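Local coordinates for protein cyclodipeptide synthase, BtCDPS (Bacillus thermoamylovorans, PDB 6ZTU) that probably joins two aminoacyl groups into a cyclodipeptide, acting as an aminoacyltransferase of a family that normally takes its substrates from aminoacyl-tRNA, at residues L62-G65 with D66-N70; R84-R87 with K88-R92; N123-Y126 with Q127-Y131; I163-D167 with N168-H172; K175-L178 with A179-F183. All coordinates share one frame; numbering follows the deposited sequence.

All five contacts are local, joining side chains a turn or so apart. Contacts 1 and 5 are buried and touch the same bound hexanediol, contact 1 through backbone and apolar atoms where strand 58-63 gives way to helix 68-74, contact 5 through a carboxylate and a tyrosine on helix 167-191. Contact 4, on the surface, caps the start of that same helix with a threonine hydroxyl, answered by a weak bond to a methionine sulfur. Contacts 2 and 3 are surface turns of helices 79-103 and 120-135. The former is strongly basic outside and packs on contact 1 through Val86 and Ile90; the latter relies on an aromatic ring and packs on contact 5.

Contact 1 (L62-G65 with D66-N70). With 0RE ((2S)-hexane-1,2-diol), chain B.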
# COMPACT_ATOMS: atom_id res chain seq x y z
N LEU A 62 -4.62 -5.72 0.96
CA LEU A 62 -3.25 -5.92 0.50
C LEU A 62 -2.29 -5.83 1.69
O LEU A 62 -2.25 -4.79 2.36
CB LEU A 62 -2.85 -4.89 -0.55
CG LEU A 62 -1.47 -5.10 -1.18
CD1 LEU A 62 -1.45 -6.36 -2.08
CD2 LEU A 62 -1.03 -3.85 -1.95
N LEU A 63 -1.52 -6.88 1.91
CA LEU A 63 -0.50 -6.95 2.94
C LEU A 63 0.89 -6.93 2.31
O LEU A 63 1.06 -7.18 1.12
CB LEU A 63 -0.66 -8.22 3.78
CG LEU A 63 -2.04 -8.51 4.34
CD1 LEU A 63 -2.00 -9.78 5.20
CD2 LEU A 63 -2.54 -7.33 5.16
N ALA A 64 1.90 -6.69 3.15
CA ALA A 64 3.27 -6.61 2.64
C ALA A 64 3.80 -7.99 2.26
O ALA A 64 3.54 -8.99 2.94
CB ALA A 64 4.18 -5.97 3.69
N GLY A 65 4.56 -8.02 1.17
CA GLY A 65 5.23 -9.21 0.69
C GLY A 65 6.63 -9.34 1.24
O GLY A 65 6.99 -8.72 2.25
N ASP A 66 7.45 -10.14 0.54
CA ASP A 66 8.74 -10.58 1.07
C ASP A 66 9.65 -9.40 1.40
O ASP A 66 10.41 -9.44 2.37
CB ASP A 66 9.45 -11.48 0.06
CG ASP A 66 8.62 -12.69 -0.31
OD1 ASP A 66 7.81 -13.15 0.52
OD2 ASP A 66 8.80 -13.20 -1.44
N GLU A 67 9.60 -8.35 0.58
CA GLU A 67 10.53 -7.24 0.77
C GLU A 67 10.27 -6.45 2.03
O GLU A 67 11.01 -5.50 2.31
CB GLU A 67 10.49 -6.31 -0.44
CG GLU A 67 11.25 -6.81 -1.66
CD GLU A 67 10.47 -7.82 -2.49
OE1 GLU A 67 9.28 -8.08 -2.19
OE2 GLU A 67 11.05 -8.38 -3.44
N ALA A 68 9.23 -6.78 2.81
CA ALA A 68 9.05 -6.11 4.08
C ALA A 68 10.25 -6.31 4.99
O ALA A 68 10.54 -5.46 5.84
CB ALA A 68 7.77 -6.59 4.77
N LYS A 69 10.97 -7.44 4.84
CA LYS A 69 12.17 -7.66 5.64
C LYS A 69 13.24 -6.60 5.36
O LYS A 69 14.02 -6.26 6.25
CB LYS A 69 12.72 -9.07 5.40
CG LYS A 69 13.45 -9.28 4.09
CD LYS A 69 13.88 -10.75 3.95
CE LYS A 69 15.23 -10.88 3.25
NZ LYS A 69 15.61 -9.68 2.44
N ASN A 70 13.27 -6.06 4.14
CA ASN A 70 14.26 -5.04 3.79
C ASN A 70 14.14 -3.81 4.67
O ASN A 70 15.15 -3.15 4.97
CB ASN A 70 14.13 -4.62 2.33
CG ASN A 70 14.50 -5.72 1.38
OD1 ASN A 70 14.12 -6.88 1.60
ND2 ASN A 70 15.23 -5.40 0.32
O01 0RE B . 2.32 1.63 1.25
C02 0RE B . 1.23 1.68 2.11
C03 0RE B . 0.06 0.95 1.46
O04 0RE B . -0.54 1.78 0.50
C05 0RE B . 0.59 -0.32 0.80
C06 0RE B . 1.22 -1.23 1.86
C07 0RE B . 1.87 -2.41 1.15
C08 0RE B . 1.07 -3.64 1.54
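Ala64 and Ala68 meet methyl to methyl, CB to CB at 3.8 Å, at the point where strand 58-63 has run out and the chain turns into helix 68-74. This is the tight side. A type I beta turn from Gly65 to Ala68 draws the two alanines together, and it is closed by Ala68 N bonding to Gly65 O at 3.0 Å. The N-H points almost straight at the oxygen (166°), yet it arrives from above the carbonyl plane, 37° out of it. The methyl of Ala68 settles on the same carbonyl, its CB 3.4 Å from Gly65 O. Two further i to i+3 bonds follow, Lys69 N to Asp66 O at 3.2 Å and Asn70 N to Glu67 O at 3.0 Å.

On the pocket side the chain meets the bound hexanediol mainly with backbone: its terminal carbon C08 lies 3.4 Å from Leu63 C, with Leu62 CG 4.0 Å from the same C08. The solvent side is looser. Exposed Asp66 holds CG anti to its own carbonyl carbon (chi1 -57°), and OD2 makes a long, weak ion pair with Lys117. Lys69 NZ forms a salt bridge with Glu73, whereas Asn70 is buried and gives ND2 to His172 O.

Within the fold, Leu62 bonds through its backbone to Leu31 and Ile33, at the end of neighbouring strand 28-32, while Leu63 pairs with Tyr111 and Phe113 beside strand 110-112. Ala64 touches Tyr176 of helix 167-191, and Ala68 packs on Val86 of helix 79-103.

Contact 2 (R84-R87 with K88-R92)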
# COMPACT_ATOMS: atom_id res chain seq x y z
N ARG A 84 11.64 -13.42 10.62
CA ARG A 84 10.72 -13.81 11.68
C ARG A 84 9.70 -12.72 11.96
O ARG A 84 8.49 -12.97 12.02
CB ARG A 84 11.48 -14.16 12.96
CG ARG A 84 12.00 -15.57 13.05
CD ARG A 84 12.63 -15.80 14.42
NE ARG A 84 14.09 -15.87 14.34
CZ ARG A 84 14.91 -15.46 15.31
NH1 ARG A 84 14.41 -14.93 16.42
NH2 ARG A 84 16.22 -15.57 15.15
N LYS A 85 10.18 -11.49 12.16
CA LYS A 85 9.27 -10.39 12.49
C LYS A 85 8.25 -10.17 11.38
O LYS A 85 7.09 -9.89 11.67
CB LYS A 85 10.07 -9.12 12.78
CG LYS A 85 10.96 -9.23 14.01
CD LYS A 85 11.66 -7.93 14.33
CE LYS A 85 10.67 -6.88 14.81
NZ LYS A 85 11.38 -5.67 15.34
N VAL A 86 8.66 -10.34 10.12
CA VAL A 86 7.72 -10.20 9.01
C VAL A 86 6.63 -11.27 9.09
O VAL A 86 5.44 -10.96 9.06
CB VAL A 86 8.46 -10.24 7.66
CG1 VAL A 86 7.46 -10.29 6.51
CG2 VAL A 86 9.37 -9.04 7.52
N ARG A 87 7.04 -12.54 9.19
CA ARG A 87 6.05 -13.62 9.25
C ARG A 87 5.03 -13.38 10.36
O ARG A 87 3.83 -13.58 10.16
CB ARG A 87 6.75 -14.97 9.47
CG ARG A 87 7.48 -15.52 8.25
CD ARG A 87 8.05 -16.91 8.54
NE ARG A 87 9.51 -16.93 8.51
CZ ARG A 87 10.28 -17.12 9.58
NH1 ARG A 87 9.72 -17.32 10.77
NH2 ARG A 87 11.60 -17.12 9.46
N LYS A 88 5.49 -12.91 11.52
CA LYS A 88 4.60 -12.65 12.64
C LYS A 88 3.68 -11.46 12.37
O LYS A 88 2.50 -11.49 12.72
CB LYS A 88 5.42 -12.41 13.90
CG LYS A 88 4.60 -12.13 15.13
CD LYS A 88 5.23 -11.01 15.94
CE LYS A 88 5.13 -11.30 17.42
NZ LYS A 88 5.21 -10.05 18.24
N GLU A 89 4.22 -10.40 11.77
CA GLU A 89 3.41 -9.22 11.48
C GLU A 89 2.34 -9.53 10.44
O GLU A 89 1.17 -9.15 10.60
CB GLU A 89 4.32 -8.08 11.01
CG GLU A 89 3.61 -6.79 10.62
CD GLU A 89 3.26 -5.93 11.81
OE1 GLU A 89 3.28 -6.45 12.95
OE2 GLU A 89 2.96 -4.73 11.61
N ILE A 90 2.71 -10.24 9.37
CA ILE A 90 1.74 -10.57 8.32
C ILE A 90 0.65 -11.49 8.86
O ILE A 90 -0.53 -11.36 8.50
CB ILE A 90 2.47 -11.19 7.11
CG1 ILE A 90 3.53 -10.22 6.56
CG2 ILE A 90 1.49 -11.57 6.02
CD1 ILE A 90 3.07 -8.78 6.44
N ARG A 91 1.01 -12.44 9.73
CA ARG A 91 -0.01 -13.31 10.31
C ARG A 91 -0.98 -12.52 11.18
O ARG A 91 -2.18 -12.78 11.18
CB ARG A 91 0.65 -14.44 11.10
CG ARG A 91 1.38 -15.45 10.23
CD ARG A 91 1.96 -16.58 11.08
NE ARG A 91 0.90 -17.39 11.67
CZ ARG A 91 0.31 -18.41 11.04
NH1 ARG A 91 0.66 -18.73 9.80
NH2 ARG A 91 -0.64 -19.10 11.66
N ARG A 92 -0.47 -11.52 11.91
CA ARG A 92 -1.34 -10.65 12.70
C ARG A 92 -2.31 -9.89 11.80
O ARG A 92 -3.51 -9.84 12.05
CB ARG A 92 -0.51 -9.69 13.55
CG ARG A 92 -1.34 -8.83 14.50
CD ARG A 92 -0.48 -7.89 15.36
NE ARG A 92 0.26 -6.91 14.57
CZ ARG A 92 -0.18 -5.69 14.25
NH1 ARG A 92 -1.38 -5.27 14.65
NH2 ARG A 92 0.57 -4.88 13.51
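Two turns of helix 79-103 are joined here, with Val86 and Ile90 side by side along its inner stripe and a strongly basic surface around them. Six of the nine residues from Arg84 to Arg92 are arginine or lysine, consistent with the basic helix that contacts tRNA in relatives of this family. The backbone ladder is regular: Lys88 N bonds to Arg84 O at 3.0 Å, Glu89 N to Lys85 O at 2.9 Å, and Arg91 N to Arg87 O at 3.1 Å. The bond from Ile90 N to Val86 O is shorter, 2.8 Å, and almost straight.

Val86 and Ile90 point the same way, and their CG1 branches touch at 3.9 Å. In Ile90 that branch lies beside the backbone N (chi1 -58°), which lays it over the preceding turn, where CG1 comes within 3.2 Å of Val86 O. Arg91 lies over the preceding turn in the same way, CG resting on Arg87 O. Arg87 in turn folds back so that Arg84 CA lies against one face of its guanidinium, toward the rim.

A salt bridge runs along the helix beyond them, Arg92 NH2 standing 3.1 Å from Glu89 OE2 and 3.2 Å from Glu89 OE1. OE1 lies in the guanidinium plane of Arg92, but the bond reaches OE1 from above the carboxylate plane, 42° out. Glu89 OE2 also accepts from Phe36 N, and Arg92 NH1 gives a bond to Phe40 O.

Ile90 touches Ala64 of the pocket and Val86 touches Lys69 of helix 68-74; beside them Lys85 touches Leu72.

Contact 3 (N123-Y126 with Q127-Y131)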
# COMPACT_ATOMS: atom_id res chain seq x y z
N ASN A 123 3.82 -8.32 -13.30
CA ASN A 123 5.21 -8.42 -13.72
C ASN A 123 5.57 -7.33 -14.72
O ASN A 123 6.65 -6.75 -14.64
CB ASN A 123 5.49 -9.80 -14.31
CG ASN A 123 5.71 -10.85 -13.24
OD1 ASN A 123 6.22 -10.54 -12.16
ND2 ASN A 123 5.34 -12.09 -13.53
N GLU A 124 4.67 -7.03 -15.65
CA GLU A 124 5.00 -6.03 -16.66
C GLU A 124 5.03 -4.63 -16.06
O GLU A 124 5.91 -3.83 -16.41
CB GLU A 124 4.02 -6.14 -17.82
CG GLU A 124 4.26 -7.45 -18.56
CD GLU A 124 3.59 -7.53 -19.91
OE1 GLU A 124 2.47 -7.00 -20.05
OE2 GLU A 124 4.19 -8.13 -20.82
N VAL A 125 4.12 -4.33 -15.15
CA VAL A 125 4.20 -3.03 -14.47
C VAL A 125 5.46 -2.96 -13.62
O VAL A 125 6.16 -1.93 -13.60
CB VAL A 125 2.93 -2.80 -13.63
CG1 VAL A 125 3.07 -1.52 -12.80
CG2 VAL A 125 1.73 -2.71 -14.55
N TYR A 126 5.78 -4.03 -12.89
CA TYR A 126 7.00 -4.09 -12.09
C TYR A 126 8.23 -3.85 -12.96
O TYR A 126 9.14 -3.09 -12.58
CB TYR A 126 7.09 -5.45 -11.40
CG TYR A 126 8.18 -5.63 -10.36
CD1 TYR A 126 8.45 -4.66 -9.42
CD2 TYR A 126 8.89 -6.82 -10.30
CE1 TYR A 126 9.43 -4.84 -8.46
CE2 TYR A 126 9.87 -7.01 -9.35
CZ TYR A 126 10.14 -6.02 -8.44
OH TYR A 126 11.12 -6.22 -7.48
N GLN A 127 8.29 -4.50 -14.14
CA GLN A 127 9.40 -4.27 -15.06
C GLN A 127 9.48 -2.81 -15.49
O GLN A 127 10.57 -2.26 -15.64
CB GLN A 127 9.26 -5.16 -16.30
CG GLN A 127 9.40 -6.67 -16.04
CD GLN A 127 8.77 -7.48 -17.18
OE1 GLN A 127 8.77 -7.04 -18.34
NE2 GLN A 127 8.24 -8.66 -16.86
N ASN A 128 8.32 -2.19 -15.75
CA ASN A 128 8.32 -0.76 -16.09
C ASN A 128 8.87 0.08 -14.94
O ASN A 128 9.65 1.01 -15.15
CB ASN A 128 6.92 -0.27 -16.43
CG ASN A 128 6.44 -0.74 -17.78
OD1 ASN A 128 7.24 -0.95 -18.69
ND2 ASN A 128 5.13 -0.90 -17.92
N VAL A 129 8.43 -0.22 -13.72
CA VAL A 129 8.90 0.51 -12.54
C VAL A 129 10.41 0.38 -12.40
O VAL A 129 11.11 1.36 -12.14
CB VAL A 129 8.16 0.01 -11.29
CG1 VAL A 129 8.79 0.56 -10.04
CG2 VAL A 129 6.69 0.42 -11.35
N ILE A 130 10.94 -0.83 -12.57
CA ILE A 130 12.38 -1.03 -12.42
C ILE A 130 13.14 -0.34 -13.54
O ILE A 130 14.21 0.23 -13.32
CB ILE A 130 12.69 -2.53 -12.37
CG1 ILE A 130 12.23 -3.11 -11.04
CG2 ILE A 130 14.17 -2.79 -12.62
CD1 ILE A 130 12.18 -4.62 -11.04
N TYR A 131 12.60 -0.38 -14.75
CA TYR A 131 13.24 0.28 -15.89
C TYR A 131 13.37 1.78 -15.65
O TYR A 131 14.46 2.36 -15.80
CB TYR A 131 12.45 -0.01 -17.16
CG TYR A 131 13.01 0.69 -18.37
CD1 TYR A 131 14.00 0.10 -19.15
CD2 TYR A 131 12.56 1.96 -18.74
CE1 TYR A 131 14.51 0.74 -20.26
CE2 TYR A 131 13.07 2.60 -19.85
CZ TYR A 131 14.05 1.99 -20.60
OH TYR A 131 14.56 2.62 -21.72
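Tyr126 and Ile130, one turn apart on helix 120-135, meet as a ring and a methyl. The tyrosine can be followed outward from its root. Its CB lies 3.1 Å from Gln127 N, no more than the chain bond between neighbours imposes. CG then lies anti to the backbone N (chi1 -171°), beside the carbonyl carbon, and the ring stands out from the helix. Ile130 reaches back so that its methyl CD1 lies over one face, 3.6 Å from the ring centroid and only 13° off its normal, a CH-pi contact. The methyl sits slightly nearer the hydroxyl end: CG is 4.2 Å from Ile130 CD1, whereas CZ is 3.6 Å from it. At the tip, OH lies 4.0 Å from the same CD1. Elsewhere on the ring, CD1 of Tyr126 approaches Leu178 O, 3.3 Å away on helix 167-191.

The backbone fixes the spacing of the pair, since Ile130 N bonds to Tyr126 O at 2.9 Å. A leucine in place of Tyr126 would probably lose the flat face under the Ile130 methyl and open a gap beside Ala179.

Around this pair, Gln127 N bonds to Asn123 O at 2.8 Å, and the Gln127 side chain folds along that same carbonyl. Asn123 ND2 turns elsewhere, to Lys117 O. Val125 and Val129, also one turn apart, pack on Pro182 and Leu178 of helix 167-191.

The arrangement is a helical i to i+4 aromatic-aliphatic pair, placed here where one surface helix lies against the buried helix 167-191.

Contact 4 (I163-D167 with N168-H172)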
# COMPACT_ATOMS: atom_id res chain seq x y z
N ILE A 163 19.26 7.25 14.15
CA ILE A 163 20.02 6.62 13.08
C ILE A 163 20.10 7.56 11.89
O ILE A 163 19.10 8.14 11.46
CB ILE A 163 19.40 5.27 12.70
CG1 ILE A 163 19.37 4.36 13.92
CG2 ILE A 163 20.18 4.62 11.57
CD1 ILE A 163 20.73 4.19 14.57
N GLU A 164 21.31 7.72 11.35
CA GLU A 164 21.49 8.31 10.04
C GLU A 164 20.92 7.37 8.98
O GLU A 164 21.20 6.17 9.00
CB GLU A 164 22.97 8.57 9.77
CG GLU A 164 23.24 9.41 8.54
CD GLU A 164 24.68 9.90 8.48
OE1 GLU A 164 25.17 10.45 9.49
OE2 GLU A 164 25.32 9.74 7.41
N ILE A 165 20.11 7.91 8.07
CA ILE A 165 19.59 7.12 6.95
C ILE A 165 20.55 7.29 5.78
O ILE A 165 20.63 8.35 5.18
CB ILE A 165 18.16 7.54 6.58
CG1 ILE A 165 17.21 7.28 7.74
CG2 ILE A 165 17.70 6.76 5.36
CD1 ILE A 165 15.79 7.69 7.46
N THR A 166 21.28 6.23 5.47
CA THR A 166 22.31 6.25 4.44
C THR A 166 21.72 5.89 3.08
O THR A 166 20.58 5.44 2.97
CB THR A 166 23.44 5.28 4.80
OG1 THR A 166 23.00 3.93 4.59
CG2 THR A 166 23.85 5.45 6.26
N ASP A 167 22.53 6.08 2.04
CA ASP A 167 22.13 5.65 0.71
C ASP A 167 21.97 4.15 0.65
O ASP A 167 21.02 3.64 0.03
CB ASP A 167 23.15 6.11 -0.32
CG ASP A 167 23.04 7.58 -0.64
OD1 ASP A 167 22.42 8.32 0.16
OD2 ASP A 167 23.56 7.98 -1.69
N ASN A 168 22.89 3.40 1.26
CA ASN A 168 22.78 1.95 1.24
C ASN A 168 21.51 1.48 1.93
O ASN A 168 20.90 0.50 1.50
CB ASN A 168 24.02 1.31 1.87
CG ASN A 168 25.03 0.86 0.83
OD1 ASN A 168 25.81 1.66 0.30
ND2 ASN A 168 25.01 -0.43 0.51
N MET A 169 21.08 2.19 2.98
CA MET A 169 19.79 1.90 3.58
C MET A 169 18.66 2.19 2.60
O MET A 169 17.76 1.36 2.43
CB MET A 169 19.62 2.71 4.87
CG MET A 169 20.43 2.20 6.06
SD MET A 169 20.50 3.39 7.41
CE MET A 169 18.78 3.49 7.91
N LEU A 170 18.71 3.35 1.95
CA LEU A 170 17.65 3.74 1.02
C LEU A 170 17.54 2.76 -0.14
O LEU A 170 16.43 2.41 -0.56
CB LEU A 170 17.92 5.14 0.47
CG LEU A 170 17.80 6.31 1.44
CD1 LEU A 170 18.20 7.62 0.74
CD2 LEU A 170 16.39 6.41 1.99
N PHE A 171 18.67 2.34 -0.69
CA PHE A 171 18.63 1.45 -1.85
C PHE A 171 18.21 0.04 -1.45
O PHE A 171 17.63 -0.67 -2.27
CB PHE A 171 19.97 1.44 -2.57
CG PHE A 171 20.11 2.54 -3.59
CD1 PHE A 171 19.72 2.33 -4.90
CD2 PHE A 171 20.60 3.79 -3.23
CE1 PHE A 171 19.82 3.33 -5.84
CE2 PHE A 171 20.72 4.80 -4.17
CZ PHE A 171 20.33 4.58 -5.48
N HIS A 172 18.47 -0.37 -0.21
CA HIS A 172 17.98 -1.67 0.24
C HIS A 172 16.47 -1.63 0.44
O HIS A 172 15.75 -2.52 -0.03
CB HIS A 172 18.68 -2.10 1.52
CG HIS A 172 18.46 -3.54 1.87
ND1 HIS A 172 18.87 -4.58 1.06
CD2 HIS A 172 17.87 -4.12 2.95
CE1 HIS A 172 18.54 -5.73 1.62
NE2 HIS A 172 17.94 -5.48 2.77
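Met169 lies at about a right angle to Thr166, Ile165 and Ile163, running back along the loop that leads into helix 167-191. Its methyl CE is 4.1 Å from Ile165 CG1 and also touches Ile163 CG2. Its sulfur SD takes a weak but nearly straight bond (172°) from Thr166 N at 3.5 Å. Ile165 turns its other branch across Leu170, again near a right angle, CG2 to CD2 at 3.6 Å, and both residues rest on His148 of helix 137-157.

Thr166 holds OG1 between its backbone N and carbonyl carbon (chi1 74°), which aims the oxygen at the first helical turn, where it accepts from Met169 N at 3.1 Å. The next rungs follow: Leu170 N bonds to Thr166 O at 3.0 Å and Phe171 N to Asp167 O at 2.8 Å. The Phe171 ring meets that last carbonyl with its edge, Asp167 O lying near the ring plane.

A valine in place of Thr166 would probably leave Met169 N without its side-chain acceptor and the helix start less firmly fixed.

Thr166 is the N-cap: its OG1 accepts from Met169 N and its own N gives the weak bond to Met169 SD, the reciprocal pair of a capping box at the start of helix 167-191.

Contact 5 (K175-L178 with A179-F183); sequences KYVL and AELPF. With 0RE ((2S)-hexane-1,2-diol), chain B.
Two torsions bring Tyr176 and Glu180 together over one turn of helix 167-191, whose inner side lines the hexanediol pocket. Tyr176 swings CG anti to its backbone N (chi1 177°), sending the ring forward; Glu180 tucks CG between its backbone N and carbonyl carbon (chi1 66°), over the preceding turn, where CG lies only 3.2 Å from Val177 O. Ring and carboxylate cross obliquely, their planes 57° apart, with Tyr176 CE2 3.6 Å from Glu180 OE1.

Val177 and Leu181 lie side by side, pointing the same way, CG1 to CD1 at 4.0 Å, and touch Met146 and Cys143 of helix 137-157. Val177 O holds two donors, Leu181 N at 3.0 Å and, weakly, Glu180 N. One residue on, the ladder breaks: Pro182 has no N-H to offer, so Leu178 O meets its CD at 3.3 Å instead, and the helix kinks. The Tyr176 ring also stands edge-to-face with Phe113.

Both pocket side chains reach the ligand. Tyr176 OH touches the hexanediol chain at C07, 3.5 Å away, while the diol hydroxyl O01 donates a hydrogen bond to Glu180 OE1 at 2.8 Å.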
# COMPACT_ATOMS: atom_id res chain seq x y z
N LYS A 175 13.69 -1.58 -2.53
CA LYS A 175 13.16 -2.81 -3.11
C LYS A 175 11.73 -3.06 -2.66
O LYS A 175 10.92 -3.60 -3.42
CB LYS A 175 14.07 -3.99 -2.74
CG LYS A 175 15.41 -3.91 -3.46
CD LYS A 175 16.40 -4.92 -2.92
CE LYS A 175 17.76 -4.71 -3.57
NZ LYS A 175 17.62 -4.65 -5.05
N TYR A 176 11.40 -2.67 -1.42
CA TYR A 176 10.03 -2.72 -0.93
C TYR A 176 9.12 -1.80 -1.75
O TYR A 176 8.03 -2.19 -2.18
CB TYR A 176 10.01 -2.33 0.54
CG TYR A 176 8.64 -2.26 1.18
CD1 TYR A 176 8.07 -3.37 1.77
CD2 TYR A 176 7.94 -1.06 1.21
CE1 TYR A 176 6.81 -3.30 2.34
CE2 TYR A 176 6.69 -0.99 1.77
CZ TYR A 176 6.14 -2.12 2.34
OH TYR A 176 4.89 -2.04 2.92
N VAL A 177 9.56 -0.55 -1.94
CA VAL A 177 8.79 0.43 -2.70
C VAL A 177 8.51 -0.08 -4.10
O VAL A 177 7.37 -0.03 -4.59
CB VAL A 177 9.56 1.77 -2.74
CG1 VAL A 177 8.86 2.76 -3.68
CG2 VAL A 177 9.66 2.37 -1.35
N LEU A 178 9.54 -0.58 -4.78
CA LEU A 178 9.36 -1.00 -6.16
C LEU A 178 8.42 -2.20 -6.26
O LEU A 178 7.64 -2.29 -7.21
CB LEU A 178 10.71 -1.32 -6.81
CG LEU A 178 11.70 -0.14 -6.80
CD1 LEU A 178 13.04 -0.53 -7.45
CD2 LEU A 178 11.13 1.10 -7.47
N ALA A 179 8.46 -3.10 -5.27
CA ALA A 179 7.59 -4.28 -5.29
C ALA A 179 6.13 -3.93 -5.01
O ALA A 179 5.24 -4.64 -5.51
CB ALA A 179 8.08 -5.31 -4.26
N GLU A 180 5.85 -2.90 -4.21
CA GLU A 180 4.47 -2.53 -3.91
C GLU A 180 3.88 -1.60 -4.97
O GLU A 180 2.66 -1.56 -5.14
CB GLU A 180 4.36 -1.85 -2.54
CG GLU A 180 5.07 -0.49 -2.46
CD GLU A 180 4.83 0.29 -1.17
OE1 GLU A 180 3.91 -0.07 -0.39
OE2 GLU A 180 5.58 1.26 -0.92
N LEU A 181 4.73 -0.85 -5.67
CA LEU A 181 4.22 0.16 -6.60
C LEU A 181 3.27 -0.37 -7.67
O LEU A 181 2.34 0.37 -8.02
CB LEU A 181 5.39 0.90 -7.26
CG LEU A 181 5.87 2.13 -6.51
CD1 LEU A 181 7.06 2.73 -7.24
CD2 LEU A 181 4.75 3.18 -6.39
N PRO A 182 3.43 -1.58 -8.25
CA PRO A 182 2.46 -1.97 -9.28
C PRO A 182 1.02 -1.93 -8.80
O PRO A 182 0.12 -1.73 -9.63
CB PRO A 182 2.89 -3.40 -9.64
CG PRO A 182 4.36 -3.42 -9.36
CD PRO A 182 4.50 -2.59 -8.10
N PHE A 183 0.76 -2.10 -7.49
CA PHE A 183 -0.62 -2.03 -7.01
C PHE A 183 -1.12 -0.59 -6.92
O PHE A 183 -2.32 -0.36 -7.10
CB PHE A 183 -0.76 -2.73 -5.66
CG PHE A 183 -0.72 -4.22 -5.79
CD1 PHE A 183 -1.87 -4.91 -6.12
CD2 PHE A 183 0.48 -4.91 -5.67
CE1 PHE A 183 -1.84 -6.28 -6.30
CE2 PHE A 183 0.50 -6.28 -5.84
CZ PHE A 183 -0.66 -6.95 -6.16
O01 0RE B . 2.32 1.63 1.25
C02 0RE B . 1.23 1.68 2.11
C03 0RE B . 0.06 0.95 1.46
O04 0RE B . -0.54 1.78 0.50
C05 0RE B . 0.59 -0.32 0.80
C06 0RE B . 1.22 -1.23 1.86
C07 0RE B . 1.87 -2.41 1.15
C08 0RE B . 1.07 -3.64 1.54